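Local coordinates for bifunctional GH43-CE protein (Bacteroides eggerthii, PDB 6MLY) that probably hydrolyses xylan-type polysaccharides, joining a family 43 glycoside hydrolase to a carbohydrate esterase in a single chain, at residues F607-A612 and L617-I622; T639-K644 and S666-A671; K644-G649 and I718-K723; K651-E656 and L712-P717. One frame throughout, in Å; residues are numbered along the deposited sequence.

Interaction 1 (F607-A612 and L617-I622); sequences FIRANA and LDTSFI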
# COMPACT_ATOMS: atom_id res chain seq x y z
N PHE A 607 22.03 -6.20 -9.69
CA PHE A 607 21.18 -5.08 -9.30
C PHE A 607 21.51 -4.63 -7.87
O PHE A 607 21.60 -3.43 -7.59
CB PHE A 607 19.70 -5.45 -9.43
CG PHE A 607 18.75 -4.36 -8.99
CD1 PHE A 607 18.39 -3.34 -9.85
CD2 PHE A 607 18.24 -4.35 -7.70
CE1 PHE A 607 17.52 -2.34 -9.45
CE2 PHE A 607 17.37 -3.35 -7.30
CZ PHE A 607 17.02 -2.35 -8.17
N ILE A 608 21.68 -5.62 -6.97
CA ILE A 608 21.88 -5.40 -5.54
C ILE A 608 23.13 -4.54 -5.30
O ILE A 608 23.12 -3.66 -4.45
CB ILE A 608 21.95 -6.75 -4.80
CG1 ILE A 608 20.56 -7.41 -4.71
CG2 ILE A 608 22.59 -6.62 -3.42
CD1 ILE A 608 19.49 -6.52 -4.12
N ARG A 609 24.21 -4.84 -6.04
CA ARG A 609 25.48 -4.15 -5.86
C ARG A 609 25.34 -2.72 -6.39
O ARG A 609 25.76 -1.76 -5.75
CB ARG A 609 26.61 -4.93 -6.54
CG ARG A 609 26.99 -6.22 -5.83
CD ARG A 609 28.42 -6.67 -6.09
NE ARG A 609 28.83 -7.75 -5.21
CZ ARG A 609 28.60 -9.05 -5.43
NH1 ARG A 609 27.85 -9.42 -6.46
NH2 ARG A 609 29.11 -9.97 -4.63
N ALA A 610 24.71 -2.60 -7.57
CA ALA A 610 24.60 -1.35 -8.30
C ALA A 610 23.73 -0.35 -7.53
O ALA A 610 23.94 0.86 -7.64
CB ALA A 610 24.05 -1.63 -9.67
N ASN A 611 22.75 -0.87 -6.77
CA ASN A 611 21.81 -0.04 -6.02
C ASN A 611 22.06 -0.19 -4.51
O ASN A 611 21.18 0.11 -3.71
CB ASN A 611 20.37 -0.38 -6.39
CG ASN A 611 19.99 0.09 -7.77
OD1 ASN A 611 19.35 1.14 -7.93
ND2 ASN A 611 20.41 -0.66 -8.78
N ALA A 612 23.28 -0.60 -4.13
CA ALA A 612 23.61 -0.97 -2.75
C ALA A 612 23.46 0.24 -1.82
O ALA A 612 22.77 0.17 -0.79
CB ALA A 612 25.01 -1.54 -2.69
N LEU A 617 22.86 -1.50 1.69
CA LEU A 617 23.33 -2.88 1.51
C LEU A 617 24.86 -2.91 1.39
O LEU A 617 25.42 -2.39 0.42
CB LEU A 617 22.68 -3.50 0.27
CG LEU A 617 21.15 -3.56 0.28
CD1 LEU A 617 20.63 -4.31 -0.94
CD2 LEU A 617 20.63 -4.20 1.55
N ASP A 618 25.51 -3.53 2.38
CA ASP A 618 26.93 -3.84 2.39
C ASP A 618 27.14 -5.09 1.53
O ASP A 618 26.95 -6.20 2.00
CB ASP A 618 27.45 -4.03 3.82
CG ASP A 618 28.95 -4.25 3.96
OD1 ASP A 618 29.58 -4.66 2.97
OD2 ASP A 618 29.47 -4.02 5.07
N THR A 619 27.53 -4.88 0.27
CA THR A 619 27.73 -5.98 -0.68
C THR A 619 29.19 -6.44 -0.67
O THR A 619 29.71 -6.87 -1.70
CB THR A 619 27.28 -5.57 -2.09
OG1 THR A 619 28.19 -4.58 -2.56
CG2 THR A 619 25.87 -5.03 -2.11
N SER A 620 29.86 -6.32 0.48
CA SER A 620 31.10 -7.03 0.74
C SER A 620 30.77 -8.50 1.01
O SER A 620 31.62 -9.37 0.84
CB SER A 620 31.89 -6.40 1.87
OG SER A 620 31.30 -6.69 3.13
N PHE A 621 29.52 -8.75 1.43
CA PHE A 621 28.97 -10.07 1.63
C PHE A 621 27.56 -10.15 1.02
O PHE A 621 26.67 -9.39 1.39
CB PHE A 621 28.92 -10.40 3.13
CG PHE A 621 28.45 -11.79 3.46
CD1 PHE A 621 29.35 -12.84 3.55
CD2 PHE A 621 27.11 -12.06 3.67
CE1 PHE A 621 28.92 -14.12 3.86
CE2 PHE A 621 26.68 -13.34 3.98
CZ PHE A 621 27.58 -14.37 4.07
N ILE A 622 27.38 -11.10 0.08
CA ILE A 622 26.07 -11.52 -0.43
C ILE A 622 25.96 -13.05 -0.32
O ILE A 622 26.54 -13.78 -1.13
CB ILE A 622 25.87 -11.03 -1.87
CG1 ILE A 622 25.94 -9.50 -1.97
CG2 ILE A 622 24.56 -11.57 -2.45
CD1 ILE A 622 25.78 -8.95 -3.37
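Ala-612 and Leu-617 face each other where the chain leaves helix 596-610 and starts strand 617-619, their CA atoms 4.7 Å apart, and Leu-617 N gives Ala-612 O a nearly straight hydrogen bond of 3.0 Å (174°). It is the sole hydrogen bond across the segments; the rest is van der Waals contact, partly with a charged guanidinium face. The branch methyl CG2 of Ile-608 lies 3.9 Å from Leu-617 CD1 and about as far from Thr-619 CG2. With CG2 anti to its carbonyl carbon, Thr-619 sends that methyl against Ala-612 CB, 3.6 Å away. Arg-609 continues the row with its aliphatic part: CG passes Thr-619 CB at 3.8 Å. Its guanidinium lies flat under Ile-622, whose CD1 stands over the centre of one face, 3.5 Å from CZ. The polar end is satisfied elsewhere, NH2 bonding to Arg-668 O. A leucine in place of Arg-609 would probably leave Ile-622 CD1 without its flat platform and the Arg-668 carbonyl without this donor. Strands 579-584 and 621-627 run parallel on either side of strand 546-552; helix 596-610 links them in a beta-alpha-beta crossover of the alpha/beta-hydrolase fold, with this contact at its helix-to-strand return.

Interaction 2 (T639-K644 and S666-A671); sequences TTNGVK and SSRVDA. With NA (sodium ion), chain H; EDO (1,2-ethanediol), chain G.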
# COMPACT_ATOMS: atom_id res chain seq x y z
N THR A 639 28.84 -21.99 -7.86
CA THR A 639 29.98 -22.61 -8.52
C THR A 639 30.40 -21.81 -9.77
O THR A 639 31.48 -22.06 -10.31
CB THR A 639 29.73 -24.09 -8.84
OG1 THR A 639 28.68 -24.23 -9.78
CG2 THR A 639 29.40 -24.91 -7.61
N THR A 640 29.58 -20.84 -10.20
CA THR A 640 29.82 -20.15 -11.48
C THR A 640 30.28 -18.69 -11.28
O THR A 640 30.32 -17.92 -12.23
CB THR A 640 28.60 -20.26 -12.40
OG1 THR A 640 27.47 -19.67 -11.75
CG2 THR A 640 28.31 -21.70 -12.76
N ASN A 641 30.68 -18.34 -10.05
CA ASN A 641 31.39 -17.10 -9.77
C ASN A 641 32.46 -16.86 -10.84
O ASN A 641 33.45 -17.57 -10.90
CB ASN A 641 32.07 -17.12 -8.39
CG ASN A 641 31.15 -16.70 -7.26
OD1 ASN A 641 30.08 -16.13 -7.49
ND2 ASN A 641 31.56 -16.96 -6.03
N GLY A 642 32.23 -15.86 -11.69
CA GLY A 642 33.22 -15.39 -12.64
C GLY A 642 33.14 -16.11 -13.98
O GLY A 642 33.98 -15.90 -14.84
N VAL A 643 32.10 -16.94 -14.15
CA VAL A 643 31.92 -17.70 -15.38
C VAL A 643 30.92 -16.97 -16.29
O VAL A 643 29.76 -16.75 -15.91
CB VAL A 643 31.44 -19.13 -15.08
CG1 VAL A 643 31.28 -19.95 -16.35
CG2 VAL A 643 32.36 -19.83 -14.09
N LYS A 644 31.38 -16.60 -17.49
CA LYS A 644 30.53 -15.92 -18.46
C LYS A 644 29.76 -16.98 -19.26
O LYS A 644 28.54 -16.90 -19.36
CB LYS A 644 31.34 -15.00 -19.38
CG LYS A 644 30.50 -13.90 -20.03
CD LYS A 644 31.16 -13.19 -21.20
CE LYS A 644 30.18 -12.83 -22.30
NZ LYS A 644 29.58 -14.04 -22.92
N SER A 666 29.46 -6.97 -10.44
CA SER A 666 29.75 -8.36 -10.15
C SER A 666 28.47 -9.11 -9.77
O SER A 666 27.65 -8.60 -9.01
CB SER A 666 30.79 -8.48 -9.05
OG SER A 666 31.20 -9.83 -8.88
N SER A 667 28.34 -10.33 -10.29
CA SER A 667 27.23 -11.25 -9.99
C SER A 667 27.66 -12.33 -8.98
O SER A 667 27.02 -13.37 -8.90
CB SER A 667 26.71 -11.88 -11.25
OG SER A 667 27.66 -12.79 -11.79
N ARG A 668 28.72 -12.07 -8.21
CA ARG A 668 29.30 -13.06 -7.30
C ARG A 668 28.41 -13.24 -6.08
O ARG A 668 27.63 -12.36 -5.72
CB ARG A 668 30.69 -12.63 -6.82
CG ARG A 668 31.83 -13.09 -7.71
CD ARG A 668 33.17 -12.66 -7.14
NE ARG A 668 34.30 -13.07 -7.98
CZ ARG A 668 35.01 -12.24 -8.73
NH1 ARG A 668 34.69 -10.96 -8.81
NH2 ARG A 668 36.06 -12.70 -9.40
N VAL A 669 28.57 -14.41 -5.43
CA VAL A 669 28.03 -14.69 -4.11
C VAL A 669 29.16 -15.26 -3.25
O VAL A 669 30.11 -15.83 -3.79
CB VAL A 669 26.82 -15.64 -4.17
CG1 VAL A 669 25.66 -15.00 -4.92
CG2 VAL A 669 27.16 -16.99 -4.78
N ASP A 670 29.05 -15.10 -1.93
CA ASP A 670 30.15 -15.39 -1.00
C ASP A 670 29.85 -16.62 -0.13
O ASP A 670 30.76 -17.13 0.54
CB ASP A 670 30.44 -14.15 -0.16
CG ASP A 670 30.75 -12.92 -0.99
OD1 ASP A 670 31.62 -13.01 -1.88
OD2 ASP A 670 30.12 -11.87 -0.74
N ALA A 671 28.61 -17.12 -0.15
CA ALA A 671 28.20 -18.23 0.70
C ALA A 671 26.88 -18.81 0.19
O ALA A 671 25.98 -18.06 -0.17
CB ALA A 671 28.07 -17.74 2.12
NA NA H . 33.87 -22.32 -10.53
C1 EDO G . 33.38 -10.68 -11.58
O1 EDO G . 33.42 -9.78 -10.48
C2 EDO G . 32.24 -11.68 -11.41
O2 EDO G . 31.31 -11.50 -12.47
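The carboxamide of Asn-641 grips the backbone of Val-669 at two points. OD1 accepts from Val-669 N at 3.1 Å, the donor tilted 17° from the carbonyl plane, while ND2 donates to Val-669 O at 2.9 Å, an approach that lies in the carbonyl plane and close to the amide's own. One flat group thus pairs with both the N-H and the C=O of a single residue, and the two bonds together fix the amide's rotation. A chi1 of -85° brings CG beside the Asn-641 backbone N and turns the amide to the 666-671 loop. Arg-668 passes it at about a right angle: its CG lies 3.5 Å from Asn-641 OD1, and its extended chain carries the guanidinium onward. Asn-641 is the second residue of a type II beta turn from Thr-640 to Val-643, with Gly-642 at positive phi in the third position, so in this esterase domain of the alpha/beta-hydrolase class a tight turn after helix 629-639 presents the amide to the loop entering strand 671-675. At the start of the turn segment Thr-639 O binds the sodium ion at 2.4 Å, in company with Tyr-720, Asp-722 and Asp-725. On the loop side, Ser-666 OG, anti to its backbone N, shares a 2.7 Å hydrogen bond with O1 of a 1,2-ethanediol probably left from crystallisation, and the diol's carbons lie over one face of the Arg-668 guanidinium.

Interaction 3 (K644-G649 and I718-K723); sequences KSYTIG and ITYIDK. With NA (sodium ion), chain H.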
# COMPACT_ATOMS: atom_id res chain seq x y z
N LYS A 644 31.38 -16.60 -17.49
CA LYS A 644 30.53 -15.92 -18.46
C LYS A 644 29.76 -16.98 -19.26
O LYS A 644 28.54 -16.90 -19.36
CB LYS A 644 31.34 -15.00 -19.38
CG LYS A 644 30.50 -13.90 -20.03
CD LYS A 644 31.16 -13.19 -21.20
CE LYS A 644 30.18 -12.83 -22.30
NZ LYS A 644 29.58 -14.04 -22.92
N SER A 645 30.47 -17.97 -19.81
CA SER A 645 29.83 -19.05 -20.58
C SER A 645 30.51 -20.39 -20.31
O SER A 645 31.48 -20.46 -19.56
CB SER A 645 29.81 -18.72 -22.06
OG SER A 645 31.04 -19.09 -22.67
N TYR A 646 29.97 -21.45 -20.93
CA TYR A 646 30.55 -22.79 -20.88
C TYR A 646 29.96 -23.65 -22.01
O TYR A 646 28.85 -23.40 -22.47
CB TYR A 646 30.33 -23.43 -19.51
CG TYR A 646 31.37 -24.45 -19.13
CD1 TYR A 646 31.08 -25.80 -19.12
CD2 TYR A 646 32.66 -24.07 -18.80
CE1 TYR A 646 32.03 -26.75 -18.77
CE2 TYR A 646 33.63 -25.00 -18.46
CZ TYR A 646 33.32 -26.35 -18.44
OH TYR A 646 34.26 -27.28 -18.11
N THR A 647 30.72 -24.67 -22.42
CA THR A 647 30.39 -25.53 -23.55
C THR A 647 30.71 -26.98 -23.19
O THR A 647 31.86 -27.29 -22.98
CB THR A 647 31.18 -25.12 -24.80
OG1 THR A 647 30.83 -23.77 -25.09
CG2 THR A 647 30.92 -25.99 -26.01
N ILE A 648 29.68 -27.84 -23.12
CA ILE A 648 29.86 -29.28 -23.08
C ILE A 648 29.28 -29.86 -24.37
O ILE A 648 28.20 -29.48 -24.80
CB ILE A 648 29.22 -29.92 -21.82
CG1 ILE A 648 29.99 -29.54 -20.55
CG2 ILE A 648 29.10 -31.43 -21.98
CD1 ILE A 648 29.44 -30.14 -19.28
N GLY A 649 30.02 -30.80 -24.97
CA GLY A 649 29.66 -31.39 -26.24
C GLY A 649 29.38 -30.32 -27.28
O GLY A 649 30.23 -29.48 -27.54
N ILE A 718 27.83 -29.08 -10.17
CA ILE A 718 29.07 -29.86 -9.95
C ILE A 718 30.11 -29.50 -11.02
O ILE A 718 31.28 -29.32 -10.71
CB ILE A 718 28.78 -31.38 -9.90
CG1 ILE A 718 28.09 -31.79 -8.59
CG2 ILE A 718 30.04 -32.19 -10.15
CD1 ILE A 718 27.74 -33.26 -8.48
N THR A 719 29.67 -29.38 -12.28
CA THR A 719 30.51 -29.05 -13.43
C THR A 719 31.53 -27.95 -13.09
O THR A 719 32.67 -28.02 -13.54
CB THR A 719 29.65 -28.63 -14.62
OG1 THR A 719 28.76 -29.72 -14.90
CG2 THR A 719 30.44 -28.29 -15.87
N TYR A 720 31.12 -26.94 -12.31
CA TYR A 720 31.84 -25.66 -12.22
C TYR A 720 32.56 -25.50 -10.87
O TYR A 720 32.95 -24.38 -10.52
CB TYR A 720 30.86 -24.51 -12.44
CG TYR A 720 29.98 -24.65 -13.67
CD1 TYR A 720 30.43 -24.25 -14.92
CD2 TYR A 720 28.71 -25.19 -13.58
CE1 TYR A 720 29.64 -24.40 -16.04
CE2 TYR A 720 27.90 -25.34 -14.70
CZ TYR A 720 28.37 -24.94 -15.94
OH TYR A 720 27.60 -25.07 -17.05
N ILE A 721 32.74 -26.60 -10.12
CA ILE A 721 33.37 -26.56 -8.78
C ILE A 721 34.90 -26.41 -8.91
O ILE A 721 35.54 -27.13 -9.69
CB ILE A 721 33.04 -27.81 -7.94
CG1 ILE A 721 31.53 -28.00 -7.74
CG2 ILE A 721 33.77 -27.76 -6.60
CD1 ILE A 721 31.18 -29.33 -7.11
N ASP A 722 35.47 -25.53 -8.10
CA ASP A 722 36.90 -25.32 -8.03
C ASP A 722 37.25 -24.88 -6.60
O ASP A 722 36.36 -24.75 -5.77
CB ASP A 722 37.36 -24.35 -9.12
CG ASP A 722 37.05 -22.89 -8.82
OD1 ASP A 722 36.10 -22.35 -9.44
OD2 ASP A 722 37.77 -22.31 -7.99
N LYS A 723 38.54 -24.64 -6.34
CA LYS A 723 39.08 -24.43 -4.99
C LYS A 723 38.64 -23.06 -4.46
O LYS A 723 38.51 -22.87 -3.24
CB LYS A 723 40.61 -24.54 -4.98
CG LYS A 723 41.24 -25.56 -5.93
CD LYS A 723 40.98 -27.01 -5.55
CE LYS A 723 41.41 -28.01 -6.61
NZ LYS A 723 41.44 -29.40 -6.09
NA NA H . 33.87 -22.32 -10.53
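Tyr-646 and Tyr-720 form a T-shaped pair in which the edge of Tyr-720 is turned into the face of Tyr-646. The contact sets the first strand of the antiparallel hairpin 645-648/651-654 on the 3-10 turn and loop that follow helix 709-714. Ring centroids are 5.1 Å apart and the planes meet at 72°, which excludes a parallel stack. The touching atom is Tyr-720 CE1, 3.5 Å from Tyr-646 CG. The two side chains run past each other in opposite directions; with CG beside its own backbone N (chi1 -49°), Tyr-720 brings its ring to the strand. Its hydroxyl is then held by the carbonyl oxygen of Leu-714, a bond consistent with a fixed tilt of the ring. Thr-719 wedges in next to the pair: its CG2 stands over the centre of the Tyr-720 ring, 3.6 Å from Tyr-646 CE1, and meets Ile-648 CD1 tip to tip at 4.0 Å. Thr-719 OG1 is engaged by the carbonyl of Ala-713. The backbone of the same Tyr-720 serves the metal: Tyr-720 O lies 2.3 Å and Asp-722 OD1 2.5 Å from the sodium ion.

Interaction 4 (K651-E656 and L712-P717); sequences KTVDLE and LALLNP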
# COMPACT_ATOMS: atom_id res chain seq x y z
N LYS A 651 26.77 -28.14 -27.16
CA LYS A 651 25.87 -27.14 -26.62
C LYS A 651 26.64 -26.13 -25.75
O LYS A 651 27.25 -26.50 -24.77
CB LYS A 651 24.75 -27.86 -25.85
CG LYS A 651 23.87 -28.75 -26.72
CD LYS A 651 22.38 -28.60 -26.46
CE LYS A 651 21.52 -28.86 -27.69
NZ LYS A 651 20.08 -28.94 -27.34
N THR A 652 26.57 -24.85 -26.15
CA THR A 652 27.05 -23.71 -25.35
C THR A 652 25.87 -23.06 -24.63
O THR A 652 24.73 -23.16 -25.08
CB THR A 652 27.77 -22.69 -26.25
OG1 THR A 652 28.72 -23.40 -27.05
CG2 THR A 652 28.47 -21.60 -25.47
N VAL A 653 26.15 -22.37 -23.51
CA VAL A 653 25.11 -21.77 -22.67
C VAL A 653 25.69 -20.53 -21.96
O VAL A 653 26.56 -20.65 -21.11
CB VAL A 653 24.56 -22.80 -21.66
CG1 VAL A 653 25.63 -23.33 -20.73
CG2 VAL A 653 23.39 -22.25 -20.86
N ASP A 654 25.18 -19.35 -22.33
CA ASP A 654 25.51 -18.08 -21.68
C ASP A 654 24.99 -18.12 -20.23
O ASP A 654 23.79 -18.17 -20.01
CB ASP A 654 24.91 -16.91 -22.47
CG ASP A 654 25.31 -15.52 -22.00
OD1 ASP A 654 25.71 -15.38 -20.82
OD2 ASP A 654 25.21 -14.58 -22.82
N LEU A 655 25.91 -18.08 -19.26
CA LEU A 655 25.56 -18.32 -17.85
C LEU A 655 25.29 -17.01 -17.10
O LEU A 655 24.63 -17.05 -16.06
CB LEU A 655 26.68 -19.11 -17.17
CG LEU A 655 26.58 -20.63 -17.31
CD1 LEU A 655 27.77 -21.31 -16.64
CD2 LEU A 655 25.27 -21.16 -16.74
N GLU A 656 25.79 -15.86 -17.59
CA GLU A 656 25.56 -14.60 -16.87
C GLU A 656 24.36 -13.85 -17.47
O GLU A 656 23.44 -13.51 -16.74
CB GLU A 656 26.82 -13.73 -16.83
CG GLU A 656 26.74 -12.69 -15.72
CD GLU A 656 27.99 -11.87 -15.46
OE1 GLU A 656 28.89 -11.85 -16.33
OE2 GLU A 656 28.06 -11.24 -14.39
N LEU A 712 21.93 -31.10 -19.61
CA LEU A 712 21.70 -31.49 -18.21
C LEU A 712 22.98 -31.30 -17.38
O LEU A 712 22.89 -30.98 -16.19
CB LEU A 712 21.24 -32.95 -18.15
CG LEU A 712 19.83 -33.23 -18.67
CD1 LEU A 712 19.37 -34.61 -18.23
CD2 LEU A 712 18.83 -32.16 -18.22
N ALA A 713 24.15 -31.51 -18.00
CA ALA A 713 25.44 -31.30 -17.34
C ALA A 713 25.73 -29.80 -17.20
O ALA A 713 26.32 -29.36 -16.21
CB ALA A 713 26.53 -32.01 -18.09
N LEU A 714 25.32 -29.02 -18.21
CA LEU A 714 25.57 -27.59 -18.23
C LEU A 714 24.82 -26.89 -17.08
O LEU A 714 25.29 -25.87 -16.59
CB LEU A 714 25.17 -27.00 -19.58
CG LEU A 714 26.20 -27.17 -20.70
CD1 LEU A 714 25.63 -26.72 -22.04
CD2 LEU A 714 27.48 -26.41 -20.38
N LEU A 715 23.66 -27.43 -16.68
CA LEU A 715 22.88 -26.82 -15.59
C LEU A 715 23.19 -27.49 -14.25
O LEU A 715 22.69 -27.06 -13.21
CB LEU A 715 21.38 -26.84 -15.93
CG LEU A 715 20.66 -28.19 -15.93
CD1 LEU A 715 20.22 -28.61 -14.53
CD2 LEU A 715 19.44 -28.13 -16.85
N ASN A 716 24.04 -28.53 -14.28
CA ASN A 716 24.55 -29.20 -13.09
C ASN A 716 25.63 -28.33 -12.44
O ASN A 716 26.66 -28.07 -13.05
CB ASN A 716 25.10 -30.58 -13.44
CG ASN A 716 25.60 -31.37 -12.25
OD1 ASN A 716 25.88 -30.82 -11.20
ND2 ASN A 716 25.72 -32.68 -12.43
N PRO A 717 25.44 -27.87 -11.18
CA PRO A 717 26.45 -27.06 -10.49
C PRO A 717 27.82 -27.75 -10.32
O PRO A 717 28.84 -27.05 -10.31
CB PRO A 717 25.85 -26.78 -9.10
CG PRO A 717 24.37 -27.03 -9.26
CD PRO A 717 24.24 -28.07 -10.35
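Val-653 CG1 sits against the fork of Leu-714, 3.6 Å from CD2 and equally far from CD1. This is the close-packed part of the contact, where both residues are buried and the two side chains slide past each other in opposite directions. Val-653 has CG1 between its backbone N and carbonyl carbon (chi1 61°), which turns this methyl to the helix end; it also lies 3.9 Å from Leu-714 CB, so the leucine is met along its length as well as at its end. Toward the hairpin turn the packing thins. Leu-714 CD1 still approaches Lys-651 CB at 4.1 Å and lies close to that residue's carbonyl oxygen, but the lysine bends at chi2 (-135°) and carries its amino end away from the helix. Thr-652 points to the exposed side, where its hydroxyl pairs with that of Thr-647 on the neighbouring strand. Around the core, Tyr-646 and Ile-648 of strand 645-648 also rest on Leu-714, while Pro-595 touches Val-653, so the hairpin packs its apolar side chains over the end of helix 709-714. An alanine in place of Leu-714 removes the fork, and this would probably open a gap beneath Val-653 CG1 and take away a surface on which both hairpin strands rest. No hydrogen bond or ion pair crosses between 651-656 and 712-717. Hold here therefore depends on shape and the burial of methyl groups, with no directional bond between the segments.

In the fold
All four contacts lie in the esterase domain and all are partly buried; interaction 1 sets a helix on the central sheet, while 2, 3 and 4 involve loops, a helix end and a two-stranded hairpin farther from the centre of the chain. Interactions 1 and 2 touch through Ile-622 O and Asp-670 N, 2.9 Å apart, and through the Arg-609 guanidinium. Interactions 2 and 3 share Lys-644 and the sodium ion, which ties 639-644 to 718-723. Interactions 3 and 4 are the closest, with centres about 7 Å apart, and set the two adjacent strands of one hairpin on neighbouring parts of 712-723. Chemistry shifts accordingly: mixed in 1, amide-to-backbone in 2, aromatic in 3, purely aliphatic in 4.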